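Fatty acid synthase 1, isoform A (Drosophila melanogaster, PDB 6FN6) probably builds long-chain saturated fatty acids from acetyl-CoA and malonyl-CoA with NADPH, this chain being its dehydratase, enoylreductase and ketoreductase region. Local coordinates at residues V361-V365 and L366-V370; G379-V382 and L383-P386. One frame throughout, in Å; residues are numbered along the deposited sequence.

Interaction 1 of 2, residues V361-V365 and L366-V370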
ATOM      1  N   VAL A 361     -24.579  59.409 -35.141  1.00 93.11           N
ATOM      2  CA  VAL A 361     -24.461  60.797 -35.567  1.00 94.79           C
ATOM      3  C   VAL A 361     -25.782  61.507 -35.283  1.00100.29           C
ATOM      4  O   VAL A 361     -26.854  60.916 -35.409  1.00 98.42           O
ATOM      5  CB  VAL A 361     -24.077  60.896 -37.055  1.00 88.41           C
ATOM      6  CG1 VAL A 361     -24.004  62.354 -37.501  1.00 87.44           C
ATOM      7  CG2 VAL A 361     -22.754  60.192 -37.309  1.00 86.21           C
ATOM      8  N   SER A 362     -25.693  62.779 -34.904  1.00111.80           N
ATOM      9  CA  SER A 362     -26.867  63.572 -34.552  1.00115.86           C
ATOM     10  C   SER A 362     -27.158  64.639 -35.597  1.00119.68           C
ATOM     11  O   SER A 362     -26.558  65.713 -35.584  1.00124.02           O
ATOM     12  CB  SER A 362     -26.671  64.232 -33.187  1.00118.13           C
ATOM     13  OG  SER A 362     -26.306  63.278 -32.208  1.00117.66           O
ATOM     14  N   LYS A 363     -28.089  64.341 -36.497  1.00 96.31           N
ATOM     15  CA  LYS A 363     -28.484  65.291 -37.530  1.00 99.14           C
ATOM     16  C   LYS A 363     -29.937  65.084 -37.943  1.00 99.32           C
ATOM     17  O   LYS A 363     -30.434  63.958 -37.974  1.00 96.14           O
ATOM     18  CB  LYS A 363     -27.571  65.167 -38.752  1.00100.53           C
ATOM     19  CG  LYS A 363     -26.208  65.813 -38.567  1.00105.01           C
ATOM     20  CD  LYS A 363     -25.415  65.842 -39.864  1.00106.22           C
ATOM     21  CE  LYS A 363     -24.047  66.478 -39.665  1.00108.72           C
ATOM     22  NZ  LYS A 363     -24.141  67.916 -39.285  1.00111.91           N
ATOM     23  N   ASP A 364     -30.608  66.185 -38.261  1.00132.27           N
ATOM     24  CA  ASP A 364     -32.005  66.152 -38.674  1.00133.68           C
ATOM     25  C   ASP A 364     -32.064  65.924 -40.180  1.00131.84           C
ATOM     26  O   ASP A 364     -31.675  66.787 -40.964  1.00131.51           O
ATOM     27  CB  ASP A 364     -32.711  67.456 -38.291  1.00135.63           C
ATOM     28  CG  ASP A 364     -34.212  67.396 -38.504  1.00133.57           C
ATOM     29  OD1 ASP A 364     -34.729  66.300 -38.805  1.00132.48           O
ATOM     30  OD2 ASP A 364     -34.874  68.446 -38.365  1.00132.43           O
ATOM     31  N   VAL A 365     -32.557  64.755 -40.577  1.00121.02           N
ATOM     32  CA  VAL A 365     -32.518  64.336 -41.975  1.00118.87           C
ATOM     33  C   VAL A 365     -33.254  65.320 -42.884  1.00122.21           C
ATOM     34  O   VAL A 365     -33.023  65.341 -44.093  1.00123.12           O
ATOM     35  CB  VAL A 365     -33.097  62.910 -42.127  1.00114.40           C
ATOM     36  CG1 VAL A 365     -34.576  62.882 -41.759  1.00114.75           C
ATOM     37  CG2 VAL A 365     -32.886  62.389 -43.543  1.00111.17           C
ATOM     38  N   LEU A 366     -34.131  66.135 -42.310  1.00118.45           N
ATOM     39  CA  LEU A 366     -34.842  67.137 -43.092  1.00119.48           C
ATOM     40  C   LEU A 366     -33.953  68.369 -43.289  1.00124.21           C
ATOM     41  O   LEU A 366     -33.343  68.860 -42.339  1.00126.76           O
ATOM     42  CB  LEU A 366     -36.168  67.527 -42.422  1.00117.53           C
ATOM     43  CG  LEU A 366     -37.266  66.452 -42.395  1.00112.72           C
ATOM     44  CD1 LEU A 366     -37.052  65.463 -41.259  1.00111.68           C
ATOM     45  CD2 LEU A 366     -38.649  67.079 -42.302  1.00112.21           C
ATOM     46  N   LYS A 367     -33.886  68.850 -44.529  1.00131.73           N
ATOM     47  CA  LYS A 367     -33.098  70.036 -44.904  1.00131.42           C
ATOM     48  C   LYS A 367     -31.571  69.882 -44.943  1.00132.20           C
ATOM     49  O   LYS A 367     -30.897  70.790 -45.430  1.00132.74           O
ATOM     50  CB  LYS A 367     -33.444  71.235 -44.009  1.00128.65           C
ATOM     51  CG  LYS A 367     -34.386  72.231 -44.685  1.00123.82           C
ATOM     52  CD  LYS A 367     -33.782  73.633 -44.673  1.00119.80           C
ATOM     53  CE  LYS A 367     -34.465  74.550 -45.677  1.00115.93           C
ATOM     54  NZ  LYS A 367     -33.850  75.904 -45.692  1.00115.68           N
ATOM     55  N   GLU A 368     -31.004  68.785 -44.447  1.00124.51           N
ATOM     56  CA  GLU A 368     -29.546  68.664 -44.483  1.00122.79           C
ATOM     57  C   GLU A 368     -29.095  67.214 -44.668  1.00119.48           C
ATOM     58  O   GLU A 368     -29.818  66.284 -44.311  1.00118.36           O
ATOM     59  CB  GLU A 368     -28.923  69.236 -43.201  1.00124.79           C
ATOM     60  CG  GLU A 368     -29.096  68.360 -41.966  1.00125.23           C
ATOM     61  CD  GLU A 368     -28.559  69.013 -40.703  1.00127.55           C
ATOM     62  OE1 GLU A 368     -27.948  70.097 -40.806  1.00127.58           O
ATOM     63  OE2 GLU A 368     -28.740  68.437 -39.609  1.00129.01           O
ATOM     64  N   PRO A 369     -27.887  67.026 -45.234  1.00 91.14           N
ATOM     65  CA  PRO A 369     -27.284  65.701 -45.423  1.00 88.32           C
ATOM     66  C   PRO A 369     -26.790  65.058 -44.133  1.00 85.93           C
ATOM     67  O   PRO A 369     -26.155  65.725 -43.317  1.00 89.58           O
ATOM     68  CB  PRO A 369     -26.113  65.986 -46.364  1.00 90.68           C
ATOM     69  CG  PRO A 369     -25.734  67.385 -46.074  1.00 93.54           C
ATOM     70  CD  PRO A 369     -27.012  68.096 -45.749  1.00 93.52           C
ATOM     71  N   VAL A 370     -27.081  63.774 -43.958  1.00 93.16           N
ATOM     72  CA  VAL A 370     -26.710  63.073 -42.736  1.00 84.95           C
ATOM     73  C   VAL A 370     -25.201  62.827 -42.711  1.00 83.05           C
ATOM     74  O   VAL A 370     -24.566  62.932 -41.661  1.00 80.74           O
ATOM     75  CB  VAL A 370     -27.494  61.750 -42.598  1.00 76.67           C
ATOM     76  CG1 VAL A 370     -28.987  62.031 -42.510  1.00 73.54           C
ATOM     77  CG2 VAL A 370     -27.199  60.810 -43.765  1.00 73.09           C
TER
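The carboxylate of E368 has the aliphatic part of K363 over one face and the backbone N of D364 close to its plane. K363 crosses the glutamate at about a right angle, its CG 3.8 Å from E368 OE2. The same oxygen uses its anti lone pair to accept the D364 N-H (D364 N to E368 OE2 3.2 Å), a bond bent to 138°. In the second flat group, the carboxylate of D364, the backbone N of L366 lies over one face, 3.6 Å from D364 OD1 and not hydrogen-bonded to it. From that same side, L366 CD1 comes obliquely to within 3.5 Å of D364 OD1.

E368 reaches back across the turn because its CG sits between the backbone N and the carbonyl carbon (chi1 74°) and the chain then runs out extended (chi2 -176°). Glutamate suits the place, being long enough to bring an acceptor to a backbone N-H four residues earlier. Cut back to an alanine, this position would probably leave the D364 N-H without its acceptor from the glutamate and the K363 methylenes without the carboxylate they cross.

The turn leaves strand 359-362, an outermost strand of a sheet whose strand order matches the class I methyltransferase fold, consistent with the pseudo-methyltransferase domain of animal fatty acid synthases. On its inner side V365 and V370 lie side by side, V365 CG2 meeting V370 CG1 at 4.0 Å. These branched side chains are buried, and V370 also packs on V307 and L309 of strand 303-309, further into the sheet. K363 passes along the backbone, its CD 3.5 Å from V370 O. Its ammonium stays near the glutamate without touching, K363 NZ being 4.6 Å from E368 OE2, so any attraction is likely to be modest.

Interaction 2 of 2, residues G379-V382 and L383-P386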
ATOM      1  N   GLY A 379     -33.279  52.973 -44.965  1.00 49.16           N
ATOM      2  CA  GLY A 379     -34.415  53.708 -44.438  1.00 50.98           C
ATOM      3  C   GLY A 379     -35.715  52.946 -44.601  1.00 52.27           C
ATOM      4  O   GLY A 379     -35.836  52.091 -45.479  1.00 52.38           O
ATOM      5  N   ILE A 380     -36.688  53.251 -43.750  1.00 57.19           N
ATOM      6  CA  ILE A 380     -37.995  52.614 -43.823  1.00 58.29           C
ATOM      7  C   ILE A 380     -39.050  53.679 -44.082  1.00 59.54           C
ATOM      8  O   ILE A 380     -39.090  54.703 -43.401  1.00 58.85           O
ATOM      9  CB  ILE A 380     -38.313  51.817 -42.537  1.00 59.47           C
ATOM     10  CG1 ILE A 380     -37.199  50.800 -42.256  1.00 57.38           C
ATOM     11  CG2 ILE A 380     -39.680  51.132 -42.657  1.00 58.83           C
ATOM     12  CD1 ILE A 380     -37.438  49.915 -41.050  1.00 56.57           C
ATOM     13  N   ASP A 381     -39.893  53.433 -45.078  1.00 60.65           N
ATOM     14  CA  ASP A 381     -40.991  54.334 -45.404  1.00 61.51           C
ATOM     15  C   ASP A 381     -40.478  55.712 -45.816  1.00 61.83           C
ATOM     16  O   ASP A 381     -41.045  56.735 -45.433  1.00 62.38           O
ATOM     17  CB  ASP A 381     -41.946  54.455 -44.214  1.00 63.31           C
ATOM     18  CG  ASP A 381     -42.523  53.118 -43.796  1.00 63.67           C
ATOM     19  OD1 ASP A 381     -42.626  52.219 -44.659  1.00 63.37           O
ATOM     20  OD2 ASP A 381     -42.876  52.962 -42.606  1.00 64.23           O
ATOM     21  N   VAL A 382     -39.412  55.731 -46.608  1.00 63.11           N
ATOM     22  CA  VAL A 382     -38.826  56.979 -47.077  1.00 64.19           C
ATOM     23  C   VAL A 382     -39.664  57.532 -48.226  1.00 63.23           C
ATOM     24  O   VAL A 382     -39.844  58.743 -48.348  1.00 66.59           O
ATOM     25  CB  VAL A 382     -37.360  56.776 -47.503  1.00 60.28           C
ATOM     26  CG1 VAL A 382     -36.769  58.068 -48.066  1.00 60.67           C
ATOM     27  CG2 VAL A 382     -36.534  56.279 -46.329  1.00 59.53           C
ATOM     28  N   LEU A 383     -40.168  56.639 -49.070  1.00 51.29           N
ATOM     29  CA  LEU A 383     -41.003  57.034 -50.198  1.00 49.74           C
ATOM     30  C   LEU A 383     -42.451  57.234 -49.755  1.00 56.04           C
ATOM     31  O   LEU A 383     -43.275  57.752 -50.507  1.00 55.77           O
ATOM     32  CB  LEU A 383     -40.928  55.987 -51.308  1.00 46.72           C
ATOM     33  CG  LEU A 383     -39.519  55.623 -51.782  1.00 44.46           C
ATOM     34  CD1 LEU A 383     -39.576  54.513 -52.819  1.00 43.01           C
ATOM     35  CD2 LEU A 383     -38.790  56.844 -52.343  1.00 43.77           C
ATOM     36  N   SER A 384     -42.754  56.809 -48.532  1.00 74.91           N
ATOM     37  CA  SER A 384     -44.089  56.961 -47.960  1.00 77.29           C
ATOM     38  C   SER A 384     -44.300  58.371 -47.419  1.00 82.25           C
ATOM     39  O   SER A 384     -45.405  58.910 -47.483  1.00 81.06           O
ATOM     40  CB  SER A 384     -44.309  55.939 -46.847  1.00 77.77           C
ATOM     41  OG  SER A 384     -44.160  54.618 -47.337  1.00 75.32           O
ATOM     42  N   ARG A 385     -43.234  58.953 -46.876  1.00 75.14           N
ATOM     43  CA  ARG A 385     -43.283  60.288 -46.289  1.00 79.81           C
ATOM     44  C   ARG A 385     -43.958  61.291 -47.226  1.00 82.63           C
ATOM     45  O   ARG A 385     -43.875  61.152 -48.448  1.00 79.67           O
ATOM     46  CB  ARG A 385     -41.869  60.772 -45.961  1.00 82.03           C
ATOM     47  CG  ARG A 385     -41.165  59.996 -44.857  1.00 84.45           C
ATOM     48  CD  ARG A 385     -41.299  60.678 -43.504  1.00 91.29           C
ATOM     49  NE  ARG A 385     -42.649  60.572 -42.959  1.00 96.35           N
ATOM     50  CZ  ARG A 385     -43.048  61.148 -41.829  1.00100.83           C
ATOM     51  NH1 ARG A 385     -42.202  61.881 -41.116  1.00102.23           N
ATOM     52  NH2 ARG A 385     -44.297  60.993 -41.410  1.00103.22           N
ATOM     53  N   PRO A 386     -44.636  62.303 -46.656  1.00100.17           N
ATOM     54  CA  PRO A 386     -45.329  63.299 -47.481  1.00101.98           C
ATOM     55  C   PRO A 386     -44.359  64.229 -48.204  1.00101.22           C
ATOM     56  O   PRO A 386     -44.612  64.622 -49.343  1.00 99.28           O
ATOM     57  CB  PRO A 386     -46.176  64.067 -46.465  1.00104.68           C
ATOM     58  CG  PRO A 386     -45.425  63.950 -45.190  1.00105.65           C
ATOM     59  CD  PRO A 386     -44.773  62.593 -45.216  1.00102.94           C
TER
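D381 and S384 touch across a tight turn at the end of strand 374-380. From D381 CB outward, the first atom meets the serine hydroxyl, D381 CB to S384 OG being 3.8 Å. D381 CG is a little farther from that hydroxyl, and D381 OD1 ends 3.9 Å from S384 OG, too long for a hydrogen bond. With its CG beside the backbone N (chi1 -59°), the carboxylate passes alongside the serine hydroxyl, and its OD1 makes a long, weak ion pair with R438.

D381 has left-handed backbone angles, and the next three residues follow roughly helical ones, forming an alpha-turn closed by a weak bond from R385 N to D381 O (3.4 Å, 140°). R385 CG lies beside the same oxygen, 3.3 Å from D381 O. L383 is apolar and buried, turned to Y413, L420 and L421 of helix 410-423, while V382 packs on L406.

E408, on the adjacent strand, accepts a hydrogen bond from S384 OG at one carboxylate oxygen and, at the other, bonds from L383 N and, weakly, V382 N. The small serine fits beside the D381 backbone and still reaches that anion. Because the internal bond is weak and D381 and S384 meet without one, the carboxylate of E408 probably contributes much of what fixes the turn, along with the packing of L383.

How the interactions relate
Interactions 1 and 2 are successive turns in one domain: 361-370 begins on strand 359-362 and turns off it at the sheet's margin, and 379-386 begins on strand 374-380 in its interior. Their centres are 15 Å apart and their nearest atoms about 6 Å, so they do not touch. Helix 389-395 joins them, since N393 donates to V365 O of interaction 1, whereas T390 and L391 pack against V382 of interaction 2. Just before that helix, D387 is touched by L366. Both turns lie about 50 Å from the centre of the chain and away from H24 and D175, the predicted dehydratase active-site residues.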